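Local coordinates for putative trimethylamine methyltransferase (Rhizobium meliloti, PDB 4YYC), which probably transfers methyl groups, as a member of the trimethylamine methyltransferase family, at residues 167-171 with 203-207; 172-176 with 414-418; 161-166 with 199-204; 391-395 with 406-411; 119-123 with 228-233. All coordinates share one frame; numbering follows the deposited sequence.

Contact 1. Residues 167-171 with 203-207; sequences LAYMA and YSDKP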
# COMPACT_ATOMS: atom_id res chain seq x y z
N LEU A 167 25.38 3.07 1.45
CA LEU A 167 24.19 2.94 0.63
C LEU A 167 23.12 3.94 1.02
O LEU A 167 22.41 4.48 0.15
CB LEU A 167 23.63 1.52 0.73
CG LEU A 167 24.52 0.40 0.13
CD1 LEU A 167 23.85 -0.92 0.44
CD2 LEU A 167 24.73 0.52 -1.35
N ALA A 168 23.02 4.23 2.32
CA ALA A 168 22.09 5.24 2.79
C ALA A 168 22.49 6.65 2.33
O ALA A 168 21.62 7.47 1.99
CB ALA A 168 21.99 5.23 4.30
N TYR A 169 23.80 6.93 2.30
CA TYR A 169 24.31 8.20 1.78
C TYR A 169 23.94 8.37 0.31
O TYR A 169 23.55 9.44 -0.12
CB TYR A 169 25.83 8.27 1.99
CG TYR A 169 26.49 9.41 1.30
CD1 TYR A 169 26.34 10.70 1.78
CD2 TYR A 169 27.19 9.22 0.11
CE1 TYR A 169 26.96 11.76 1.16
CE2 TYR A 169 27.81 10.29 -0.53
CZ TYR A 169 27.69 11.55 -0.00
OH TYR A 169 28.27 12.61 -0.62
N MSE A 170 24.05 7.29 -0.47
CA MSE A 170 23.79 7.34 -1.90
C MSE A 170 22.32 7.28 -2.25
O MSE A 170 21.93 7.86 -3.26
CB MSE A 170 24.53 6.22 -2.60
CG MSE A 170 26.02 6.46 -2.56
SE MSE A 170 27.06 5.07 -3.48
CE MSE A 170 26.97 3.62 -2.21
N ALA A 171 21.50 6.57 -1.48
CA ALA A 171 20.06 6.39 -1.79
C ALA A 171 19.40 7.79 -1.83
O ALA A 171 19.40 8.49 -0.81
CB ALA A 171 19.40 5.56 -0.75
N TYR A 203 31.46 8.43 6.58
CA TYR A 203 30.94 7.88 5.33
C TYR A 203 29.65 8.51 4.88
O TYR A 203 29.14 8.18 3.80
CB TYR A 203 30.81 6.37 5.44
CG TYR A 203 32.14 5.70 5.69
CD1 TYR A 203 33.07 5.58 4.68
CD2 TYR A 203 32.48 5.23 6.95
CE1 TYR A 203 34.30 4.97 4.91
CE2 TYR A 203 33.71 4.63 7.21
CZ TYR A 203 34.60 4.49 6.19
OH TYR A 203 35.83 3.91 6.45
N SER A 204 29.14 9.47 5.65
CA SER A 204 27.90 10.16 5.27
C SER A 204 27.98 11.60 5.77
O SER A 204 28.80 11.90 6.65
CB SER A 204 26.72 9.49 5.92
OG SER A 204 25.51 10.00 5.37
N ASP A 205 27.12 12.44 5.23
CA ASP A 205 26.90 13.78 5.79
C ASP A 205 25.42 14.05 6.07
O ASP A 205 25.03 15.19 6.24
CB ASP A 205 27.51 14.86 4.88
CG ASP A 205 26.89 14.90 3.50
OD1 ASP A 205 25.98 14.11 3.21
OD2 ASP A 205 27.33 15.78 2.70
N LYS A 206 24.64 12.97 6.12
CA LYS A 206 23.22 13.04 6.44
C LYS A 206 23.04 12.95 7.95
O LYS A 206 23.89 12.46 8.65
CB LYS A 206 22.45 11.93 5.72
CG LYS A 206 22.38 12.11 4.22
CD LYS A 206 21.70 10.98 3.45
CE LYS A 206 21.74 11.25 1.95
NZ LYS A 206 21.02 10.18 1.22
N PRO A 207 21.90 13.43 8.47
CA PRO A 207 21.72 13.42 9.93
C PRO A 207 21.68 11.99 10.49
O PRO A 207 21.14 11.11 9.87
CB PRO A 207 20.40 14.11 10.16
CG PRO A 207 19.87 14.44 8.86
CD PRO A 207 20.80 14.08 7.76
O HOH W 1 27.34 15.11 0.11

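Contact 2. Residues 172-176 with 414-418; sequences PSMHS and LGMMQ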
# COMPACT_ATOMS: atom_id res chain seq x y z
N PRO A 172 18.78 8.17 -2.96
CA PRO A 172 18.37 9.58 -3.05
C PRO A 172 17.24 9.98 -2.09
O PRO A 172 17.18 11.14 -1.68
CB PRO A 172 17.87 9.73 -4.49
CG PRO A 172 18.40 8.59 -5.22
CD PRO A 172 18.82 7.51 -4.27
N SER A 173 16.37 9.05 -1.71
CA SER A 173 15.28 9.39 -0.78
C SER A 173 15.52 8.87 0.61
O SER A 173 14.60 8.89 1.43
CB SER A 173 13.90 8.98 -1.33
OG SER A 173 13.49 9.81 -2.40
N MSE A 174 16.75 8.46 0.94
CA MSE A 174 17.10 8.14 2.34
C MSE A 174 17.57 9.43 2.94
O MSE A 174 18.64 9.92 2.60
CB MSE A 174 18.13 7.02 2.38
CG MSE A 174 18.39 6.48 3.77
SE MSE A 174 16.73 5.79 4.56
CE MSE A 174 16.75 4.17 3.66
N HIS A 175 16.81 10.03 3.84
CA HIS A 175 17.15 11.37 4.31
C HIS A 175 18.08 11.36 5.50
O HIS A 175 18.77 12.35 5.72
CB HIS A 175 15.89 12.14 4.64
CG HIS A 175 14.86 12.05 3.54
ND1 HIS A 175 13.68 11.37 3.69
CD2 HIS A 175 14.86 12.53 2.27
CE1 HIS A 175 12.99 11.43 2.57
NE2 HIS A 175 13.70 12.12 1.69
N SER A 176 18.05 10.30 6.28
CA SER A 176 18.94 10.14 7.44
C SER A 176 19.87 8.98 7.23
O SER A 176 19.48 7.98 6.64
CB SER A 176 18.09 9.84 8.66
OG SER A 176 18.84 9.46 9.80
N LEU A 414 10.94 4.05 -1.57
CA LEU A 414 10.97 5.34 -0.90
C LEU A 414 10.94 6.49 -1.89
O LEU A 414 10.35 7.53 -1.60
CB LEU A 414 12.17 5.47 0.05
CG LEU A 414 12.28 4.41 1.15
CD1 LEU A 414 13.56 4.70 1.93
CD2 LEU A 414 11.06 4.38 2.07
N GLY A 415 11.65 6.35 -3.02
CA GLY A 415 11.59 7.40 -4.06
C GLY A 415 10.17 7.58 -4.60
O GLY A 415 9.76 8.72 -4.88
N MSE A 416 9.42 6.49 -4.68
CA MSE A 416 8.03 6.56 -5.16
C MSE A 416 7.21 7.29 -4.13
O MSE A 416 6.39 8.13 -4.48
CB MSE A 416 7.47 5.17 -5.41
CG MSE A 416 8.15 4.67 -6.66
SE MSE A 416 7.35 2.88 -6.99
CE MSE A 416 9.01 2.22 -7.89
N MSE A 417 7.43 7.01 -2.86
CA MSE A 417 6.69 7.69 -1.80
C MSE A 417 7.01 9.19 -1.78
O MSE A 417 6.12 10.02 -1.61
CB MSE A 417 7.00 7.13 -0.41
CG MSE A 417 6.68 5.65 -0.25
SE MSE A 417 4.79 5.17 -0.52
CE MSE A 417 4.97 3.31 -1.24
N GLN A 418 8.26 9.55 -2.02
CA GLN A 418 8.67 10.94 -2.08
C GLN A 418 7.92 11.67 -3.20
O GLN A 418 7.44 12.79 -3.01
CB GLN A 418 10.20 11.02 -2.29
CG GLN A 418 10.73 12.42 -2.43
CD GLN A 418 11.79 12.83 -1.44
OE1 GLN A 418 12.60 12.00 -0.99
NE2 GLN A 418 11.88 14.12 -1.18

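Contact 3. Residues 161-166 with 199-204; sequences FRNFVK and SHIRYS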
# COMPACT_ATOMS: atom_id res chain seq x y z
N PHE A 161 28.34 -2.54 8.42
CA PHE A 161 27.80 -1.27 8.95
C PHE A 161 28.19 -0.12 8.01
O PHE A 161 27.37 0.68 7.56
CB PHE A 161 28.39 -1.04 10.34
CG PHE A 161 27.72 0.06 11.12
CD1 PHE A 161 28.01 1.42 10.91
CD2 PHE A 161 26.74 -0.25 12.06
CE1 PHE A 161 27.34 2.40 11.62
CE2 PHE A 161 26.09 0.73 12.76
CZ PHE A 161 26.40 2.07 12.53
N ARG A 162 29.46 -0.07 7.67
CA ARG A 162 29.94 0.96 6.76
C ARG A 162 29.25 0.88 5.40
O ARG A 162 28.86 1.91 4.84
CB ARG A 162 31.44 0.89 6.61
CG ARG A 162 32.13 1.38 7.86
CD ARG A 162 33.60 1.08 7.79
NE ARG A 162 34.30 1.63 8.92
CZ ARG A 162 35.63 1.56 9.06
NH1 ARG A 162 36.41 0.95 8.13
NH2 ARG A 162 36.18 2.13 10.12
N ASN A 163 29.09 -0.33 4.87
CA ASN A 163 28.40 -0.47 3.60
C ASN A 163 26.97 0.10 3.65
O ASN A 163 26.52 0.73 2.69
CB ASN A 163 28.38 -1.91 3.12
CG ASN A 163 29.71 -2.38 2.61
OD1 ASN A 163 30.57 -1.57 2.25
ND2 ASN A 163 29.90 -3.69 2.56
N PHE A 164 26.24 -0.17 4.72
CA PHE A 164 24.89 0.37 4.87
C PHE A 164 24.89 1.87 5.00
O PHE A 164 24.02 2.52 4.45
CB PHE A 164 24.09 -0.30 5.98
CG PHE A 164 23.57 -1.69 5.60
CD1 PHE A 164 22.50 -1.83 4.73
CD2 PHE A 164 24.12 -2.85 6.17
CE1 PHE A 164 22.02 -3.09 4.39
CE2 PHE A 164 23.65 -4.13 5.80
CZ PHE A 164 22.63 -4.23 4.89
N VAL A 165 25.88 2.43 5.73
CA VAL A 165 26.00 3.86 5.78
C VAL A 165 26.24 4.44 4.38
O VAL A 165 25.63 5.44 4.00
CB VAL A 165 27.05 4.32 6.78
CG1 VAL A 165 27.22 5.83 6.72
CG2 VAL A 165 26.60 3.95 8.19
N LYS A 166 27.13 3.81 3.62
CA LYS A 166 27.39 4.22 2.26
C LYS A 166 26.14 4.18 1.38
O LYS A 166 25.85 5.12 0.65
CB LYS A 166 28.51 3.38 1.62
CG LYS A 166 29.88 3.53 2.29
CD LYS A 166 30.87 2.57 1.63
CE LYS A 166 32.26 2.77 2.17
NZ LYS A 166 33.26 1.81 1.65
N SER A 199 31.34 6.10 11.92
CA SER A 199 30.97 5.68 10.55
C SER A 199 29.94 6.62 9.92
O SER A 199 30.03 6.96 8.75
CB SER A 199 30.46 4.23 10.54
OG SER A 199 31.50 3.38 10.93
N HIS A 200 28.95 7.05 10.71
CA HIS A 200 27.96 8.02 10.24
C HIS A 200 28.57 9.37 9.89
O HIS A 200 28.02 10.10 9.08
CB HIS A 200 26.84 8.20 11.26
CG HIS A 200 25.94 7.00 11.40
ND1 HIS A 200 25.09 6.61 10.39
CD2 HIS A 200 25.76 6.11 12.40
CE1 HIS A 200 24.43 5.53 10.77
NE2 HIS A 200 24.81 5.21 11.99
N ILE A 201 29.70 9.70 10.49
CA ILE A 201 30.37 10.98 10.21
C ILE A 201 31.30 10.86 9.03
O ILE A 201 31.33 11.78 8.19
CB ILE A 201 31.10 11.50 11.47
CG1 ILE A 201 30.12 11.67 12.61
CG2 ILE A 201 31.83 12.80 11.14
CD1 ILE A 201 30.73 11.84 13.99
N ARG A 202 32.07 9.77 8.99
CA ARG A 202 33.12 9.59 7.97
C ARG A 202 32.52 9.25 6.60
O ARG A 202 33.00 9.73 5.57
CB ARG A 202 34.11 8.51 8.44
CG ARG A 202 35.28 8.16 7.51
CD ARG A 202 36.19 9.34 7.17
NE ARG A 202 35.52 10.16 6.20
CZ ARG A 202 36.02 11.12 5.46
NH1 ARG A 202 37.32 11.42 5.46
NH2 ARG A 202 35.15 11.73 4.66
N TYR A 203 31.46 8.43 6.58
CA TYR A 203 30.94 7.88 5.33
C TYR A 203 29.65 8.51 4.88
O TYR A 203 29.14 8.18 3.80
CB TYR A 203 30.81 6.37 5.44
CG TYR A 203 32.14 5.70 5.69
CD1 TYR A 203 33.07 5.58 4.68
CD2 TYR A 203 32.48 5.23 6.95
CE1 TYR A 203 34.30 4.97 4.91
CE2 TYR A 203 33.71 4.63 7.21
CZ TYR A 203 34.60 4.49 6.19
OH TYR A 203 35.83 3.91 6.45
N SER A 204 29.14 9.47 5.65
CA SER A 204 27.90 10.16 5.27
C SER A 204 27.98 11.60 5.77
O SER A 204 28.80 11.90 6.65
CB SER A 204 26.72 9.49 5.92
OG SER A 204 25.51 10.00 5.37
O HOH W 2 24.22 7.60 5.33

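Contact 4. Residues 391-395 with 406-411; sequences HAAGW and KFMIDQ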
# COMPACT_ATOMS: atom_id res chain seq x y z
N HIS A 391 13.59 2.23 10.00
CA HIS A 391 13.38 0.99 9.27
C HIS A 391 12.73 1.21 7.90
O HIS A 391 11.99 0.36 7.40
CB HIS A 391 12.58 -0.08 9.99
CG HIS A 391 12.87 -0.21 11.46
ND1 HIS A 391 14.07 -0.64 11.96
CD2 HIS A 391 12.06 -0.06 12.52
CE1 HIS A 391 14.01 -0.71 13.27
NE2 HIS A 391 12.79 -0.37 13.64
N ALA A 392 13.00 2.35 7.29
CA ALA A 392 12.42 2.60 5.96
C ALA A 392 12.95 1.71 4.87
O ALA A 392 12.26 1.49 3.87
CB ALA A 392 12.62 4.07 5.60
N ALA A 393 14.15 1.17 5.03
CA ALA A 393 14.75 0.22 4.07
C ALA A 393 15.69 -0.72 4.72
O ALA A 393 16.49 -0.32 5.61
CB ALA A 393 15.46 0.93 2.95
N GLY A 394 15.68 -1.95 4.27
CA GLY A 394 16.66 -2.95 4.68
C GLY A 394 16.23 -4.04 5.65
O GLY A 394 16.96 -5.05 5.78
N TRP A 395 15.12 -3.86 6.37
CA TRP A 395 14.66 -4.85 7.34
C TRP A 395 14.15 -6.13 6.68
O TRP A 395 13.30 -6.09 5.78
CB TRP A 395 13.52 -4.21 8.13
CG TRP A 395 12.70 -5.01 9.06
CD1 TRP A 395 11.86 -6.06 8.78
CD2 TRP A 395 12.53 -4.75 10.46
NE1 TRP A 395 11.15 -6.42 9.91
CE2 TRP A 395 11.56 -5.65 10.95
CE3 TRP A 395 13.13 -3.85 11.37
CZ2 TRP A 395 11.18 -5.67 12.28
CZ3 TRP A 395 12.73 -3.89 12.66
CH2 TRP A 395 11.79 -4.79 13.11
N LYS A 406 17.32 -6.30 -0.04
CA LYS A 406 16.10 -5.69 0.44
C LYS A 406 16.24 -4.17 0.59
O LYS A 406 15.33 -3.42 0.25
CB LYS A 406 15.69 -6.32 1.74
CG LYS A 406 14.50 -5.71 2.46
CD LYS A 406 13.25 -6.00 1.77
CE LYS A 406 11.93 -5.96 2.63
NZ LYS A 406 11.94 -4.83 3.65
N PHE A 407 17.38 -3.71 1.08
CA PHE A 407 17.60 -2.28 1.18
C PHE A 407 17.42 -1.59 -0.17
O PHE A 407 16.79 -0.55 -0.27
CB PHE A 407 19.02 -2.02 1.73
CG PHE A 407 19.31 -0.57 1.92
CD1 PHE A 407 19.73 0.24 0.85
CD2 PHE A 407 19.16 -0.00 3.18
CE1 PHE A 407 19.98 1.59 1.04
CE2 PHE A 407 19.46 1.37 3.37
CZ PHE A 407 19.83 2.14 2.30
N MSE A 408 17.99 -2.18 -1.22
CA MSE A 408 17.91 -1.56 -2.56
C MSE A 408 16.49 -1.52 -3.08
O MSE A 408 16.06 -0.53 -3.68
CB MSE A 408 18.84 -2.28 -3.54
CG MSE A 408 20.31 -2.26 -3.13
SE MSE A 408 21.01 -0.44 -2.99
CE MSE A 408 20.72 0.07 -4.85
N ILE A 409 15.75 -2.59 -2.85
CA ILE A 409 14.35 -2.66 -3.32
C ILE A 409 13.50 -1.63 -2.55
O ILE A 409 12.72 -0.86 -3.14
CB ILE A 409 13.76 -4.07 -3.12
CG1 ILE A 409 14.50 -5.09 -4.00
CG2 ILE A 409 12.22 -4.09 -3.36
CD1 ILE A 409 14.22 -6.53 -3.61
N ASP A 410 13.72 -1.57 -1.25
CA ASP A 410 12.95 -0.67 -0.42
C ASP A 410 13.26 0.80 -0.73
O ASP A 410 12.36 1.64 -0.77
CB ASP A 410 13.24 -0.89 1.08
CG ASP A 410 12.76 -2.21 1.63
OD1 ASP A 410 11.78 -2.78 1.09
OD2 ASP A 410 13.29 -2.65 2.72
N GLN A 411 14.53 1.13 -0.90
CA GLN A 411 14.86 2.54 -1.15
C GLN A 411 14.25 3.07 -2.45
O GLN A 411 13.96 4.27 -2.57
CB GLN A 411 16.38 2.82 -1.02
CG GLN A 411 17.26 2.20 -2.05
CD GLN A 411 17.29 2.91 -3.37
OE1 GLN A 411 17.38 4.13 -3.43
NE2 GLN A 411 17.20 2.17 -4.45

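Contact 5. Residues 119-123 with 228-233; sequences WHARN and LFGDDF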
# COMPACT_ATOMS: atom_id res chain seq x y z
N TRP A 119 16.52 18.64 12.63
CA TRP A 119 17.58 17.66 12.85
C TRP A 119 18.73 18.09 11.97
O TRP A 119 18.67 18.02 10.75
CB TRP A 119 17.09 16.28 12.46
CG TRP A 119 17.96 15.14 12.78
CD1 TRP A 119 19.17 15.12 13.45
CD2 TRP A 119 17.66 13.80 12.45
NE1 TRP A 119 19.61 13.82 13.54
CE2 TRP A 119 18.69 12.99 12.95
CE3 TRP A 119 16.59 13.20 11.78
CZ2 TRP A 119 18.68 11.61 12.79
CZ3 TRP A 119 16.58 11.84 11.63
CH2 TRP A 119 17.60 11.06 12.13
N HIS A 120 19.76 18.67 12.60
CA HIS A 120 20.85 19.26 11.86
C HIS A 120 21.82 18.19 11.39
O HIS A 120 22.12 17.25 12.13
CB HIS A 120 21.58 20.29 12.71
CG HIS A 120 20.74 21.49 13.02
ND1 HIS A 120 20.83 22.67 12.31
CD2 HIS A 120 19.72 21.66 13.90
CE1 HIS A 120 19.93 23.52 12.76
NE2 HIS A 120 19.24 22.93 13.72
N ALA A 121 22.33 18.38 10.19
CA ALA A 121 23.33 17.49 9.59
C ALA A 121 24.63 18.24 9.49
O ALA A 121 24.66 19.47 9.38
CB ALA A 121 22.87 17.06 8.20
N ARG A 122 25.73 17.51 9.43
CA ARG A 122 27.02 18.18 9.36
C ARG A 122 27.20 18.93 8.04
O ARG A 122 27.91 19.90 7.99
CB ARG A 122 28.16 17.19 9.60
CG ARG A 122 28.38 16.18 8.48
CD ARG A 122 29.49 15.23 8.89
NE ARG A 122 30.01 14.34 7.85
CZ ARG A 122 30.88 14.67 6.92
NH1 ARG A 122 31.36 15.91 6.84
NH2 ARG A 122 31.34 13.76 6.06
N ASN A 123 26.52 18.46 6.98
CA ASN A 123 26.31 19.25 5.78
C ASN A 123 24.92 19.88 5.92
O ASN A 123 23.94 19.17 5.82
CB ASN A 123 26.38 18.38 4.52
CG ASN A 123 25.96 19.10 3.26
OD1 ASN A 123 25.62 20.28 3.26
ND2 ASN A 123 26.03 18.38 2.14
N LEU A 228 32.42 17.54 16.31
CA LEU A 228 31.98 17.72 14.92
C LEU A 228 31.33 19.08 14.64
O LEU A 228 31.67 19.75 13.67
CB LEU A 228 31.03 16.59 14.57
CG LEU A 228 30.41 16.65 13.20
CD1 LEU A 228 31.46 16.69 12.09
CD2 LEU A 228 29.53 15.44 13.02
N PHE A 229 30.40 19.48 15.51
CA PHE A 229 29.54 20.66 15.29
C PHE A 229 29.90 21.87 16.17
O PHE A 229 29.46 23.00 15.88
CB PHE A 229 28.11 20.30 15.68
CG PHE A 229 27.41 19.38 14.74
CD1 PHE A 229 26.76 19.89 13.63
CD2 PHE A 229 27.35 18.01 14.98
CE1 PHE A 229 26.05 19.07 12.77
CE2 PHE A 229 26.67 17.16 14.09
CZ PHE A 229 26.03 17.69 12.99
N GLY A 230 30.66 21.66 17.24
CA GLY A 230 30.88 22.70 18.25
C GLY A 230 30.07 22.50 19.52
O GLY A 230 28.93 22.01 19.47
N ASP A 231 30.66 22.87 20.65
CA ASP A 231 30.04 22.64 21.95
C ASP A 231 28.72 23.40 22.07
O ASP A 231 27.68 22.80 22.38
CB ASP A 231 30.99 23.00 23.11
CG ASP A 231 30.47 22.53 24.48
OD1 ASP A 231 29.30 22.80 24.82
OD2 ASP A 231 31.21 21.86 25.25
N ASP A 232 28.73 24.72 21.84
CA ASP A 232 27.49 25.49 21.99
C ASP A 232 26.44 25.07 20.96
O ASP A 232 25.25 25.03 21.29
CB ASP A 232 27.70 26.99 21.95
CG ASP A 232 28.54 27.50 23.10
OD1 ASP A 232 28.24 27.15 24.26
OD2 ASP A 232 29.50 28.24 22.84
N PHE A 233 26.88 24.73 19.76
CA PHE A 233 25.95 24.29 18.71
C PHE A 233 25.14 23.09 19.16
O PHE A 233 23.92 23.08 18.99
CB PHE A 233 26.67 23.98 17.42
CG PHE A 233 25.73 23.78 16.25
CD1 PHE A 233 25.14 22.57 16.01
CD2 PHE A 233 25.45 24.83 15.41
CE1 PHE A 233 24.30 22.39 14.93
CE2 PHE A 233 24.60 24.68 14.33
CZ PHE A 233 24.03 23.46 14.08

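Contact 1. Residues 167-171 with 203-207
K206 brings its ammonium group to two carbonyls in the last turn of helix 158-170. K206 NZ donates to A168 O at 2.9 Å, arriving in the carbonyl plane with a C=O...N angle of 147°. Its second bond, from K206 NZ to Y169 O at 3.0 Å, is less regular: the angle is 110° and the nitrogen stands well above the carbonyl plane. The K206 chain is extended beyond CG, which carries the nitrogen from the loop to the helix end. Lysine suits the place because A168 O, four residues before a proline, cannot find an amide hydrogen at P172. The same nitrogen also hydrogen-bonds M174 O and S40 OG, and a leucine in its place would probably leave these oxygens without the charged group they share.

An ST turn holds the loop before the lysine: K206 N gives its hydrogen to S204 OG at 3.2 Å. D205 then meets Y169 twice. D205 OD1 lies in the ring plane at the edge, 3.3 Å from Y169 CE1, while one water, 2.8 Å from Y169 OH, donates to D205 OD2. That carboxylate has stronger company outside, a salt bridge from OD1 to R126 and a bond from OD2 to N123. Beyond this the contact becomes packing, with Y169 CB 3.8 Å from Y203 O.

Charge thus meets the negative end of a helix dipole, which would be expected to stabilise the buried ammonium and hold the helix end against the loop.

Contact 2. Residues 172-176 with 414-418
Q418 reaches from its helix into the 172-176 loop and ends between S173 and H175. Its CB packs 3.5 Å from S173 OG, and CG, set anti to the backbone N, runs on past the same hydroxyl. A bend at the next torsion then turns the amide so that CD lies at the edge of the H175 ring, in its plane. At the tip, Q418 OE1 accepts two hydrogen bonds, one from S173 OG at 2.8 Å and one from H175 NE2 at 2.9 Å. The donors come from opposite faces of the amide, each tilted by about 25° from its plane, and this grips the oxygen from two sides. Q418 NE2 turns to P42 O, so the whole amide is fixed and glutamine fits as donor and acceptor at once.

Nearer the start of the helix segment, G415 CA approaches S173 OG to 3.5 Å. Selenomethionine M174 bends its chain back until CE touches L414 CD1 at 3.7 Å, an apolar meeting.

The loop follows helix 158-170 and packs against both helix 404-420 and strand 134-137, where H175 rests against F137 and bonds its backbone N. Helix 368-383 touches L414 and M417, and M417 also packs on N376 of the second subunit.

Contact 3. Residues 161-166 with 199-204
V165 fits tightly into the end of helix 192-202. Its two methyl groups divide the work: CG1 touches S199 O at 3.6 Å as well as Y203 CB and S204 CB, while CG2 rests 3.7 Å from H200 CE1. A branched valine fills this narrow interval without needing a long chain. Beside it F161, with CG anti to the backbone N (chi1 -167°), sends its ring edge toward the face of H200 in an offset edge-to-face pair, centroids 5.4 Å apart and planes at 75°. S199 CB meets the F161 edge at 3.7 Å. Both H200 nitrogens have outside partners, S177 OG and G179 O, which fix the imidazole for F161. One water links V165 O, 2.9 Å away, to S204 OG.

The outer side, where R162, K166 and Y203 are partly exposed, is more polar and closer to solvent, though its atoms still touch. The extended R162 chain crosses Y203 at a slant, its NE 3.5 Å from Y203 CE2, and the tyrosine hydroxyl stands over one guanidinium face without a hydrogen bond. K166 runs beside the same ring, pointing the same way.

The contact joins helix 158-170 to helix 192-202 just ahead of strand 208-209, whose F208 packs on H200, while helix 481-495 covers K166 through L493.

Contact 4. Residues 391-395 with 406-411
K406, D410 and the backbone of G394 and W395 share a compact polar cluster. D410 OD2 takes two hydrogens: G394 N donates to its anti lone pair at 2.9 Å (N-H...O angle 166°), and K406 NZ forms a salt bridge to its syn side at 2.7 Å. K406 NZ also reaches W395 O at 2.8 Å, in the carbonyl plane. Bends at its second and fourth torsions fold the lysine chain back so that one nitrogen serves both D410 and W395; S374 OG is a further partner. With a leucine at this position, W395 O would probably lose its donor and D410 its buried counter-charge.

Apolar contact lies beside the polar groups. A393 CB lies over the F407 ring in a CH-pi contact, 4.2 Å from the centroid and 25° off the normal. It also presses on D410 CB at 3.4 Å, a close approach that suits the small alanine. G394 is glycine for steric reasons: with its positive phi, a CB would jam against the preceding carbonyl oxygen and crowd F407 CD2.

The loop passes into strand 395-396, an outer strand, within this chain, of a small mixed sheet in which 401-403 pairs with it just before helix 404-420 begins. F407 packs on F164 and L167 of helix 158-170, and M408 and Q411 of the same helical segment meet helix 481-495.

Contact 5. Residues 119-123 with 228-233
F233, its CG anti to the backbone N (chi1 -169°), and F229, its CG instead anti to the carbonyl carbon (chi1 -73°), both turn their rings from the helical side toward the 119-123 loop. Helix 215-229 follows strand 208-209 as in a beta-alpha unit, consistent with the TIM-barrel fold of this family. F233 makes a T-shaped aromatic pair: its edge points at the face of H120, centroids 5.3 Å apart and planes at 88°. The nearest atoms are F233 CZ and H120 ND1, at 3.7 Å. Phenylalanine suits the role because its rim of C-H groups can lie against the imidazole.

F229 sets its edge on A121 C, which is in the ring plane 3.7 Å from F229 CE1; F229 CZ also comes within 3.6 Å of R122 N. Between these two phenylalanines in sequence, G230, with positive phi, ends helix 215-229 and stands as N-cap of helix 231-236; a side chain would collide there with the preceding carbonyl.

R122 directs its guanidinium away, to Y500 O and S204 O, and its aliphatic part serves the contact. It crosses L228 at about a right angle, the leucine methyl CD1 lying 4.0 Å from R122 CD.

How the contacts relate
The loop at 203-207 ties several contacts together. Contacts 1 and 2, centres 12 Å apart, are joined by the bond of K206 NZ to M174 O at 2.8 Å, and P207 O meets S176 OG at 2.8 Å. Contact 3 shares Y203 and S204 with contact 1, and both also use helix 158-170. Contact 5 reaches the same loop through R122 NE to S204 O and N123 ND2 to D205 OD2, both at 3.0 Å. Contacts 2 and 4 both use helix 404-420, and their loops meet where M174 CE touches A393 CB at 3.6 Å. Contact 4 lies beside the unidentified ligand, probably from the crystallisation liquor: H391 NE2 hydrogen-bonds it and the W395 side chain is about 5 Å away, against about 12 Å for that of F161.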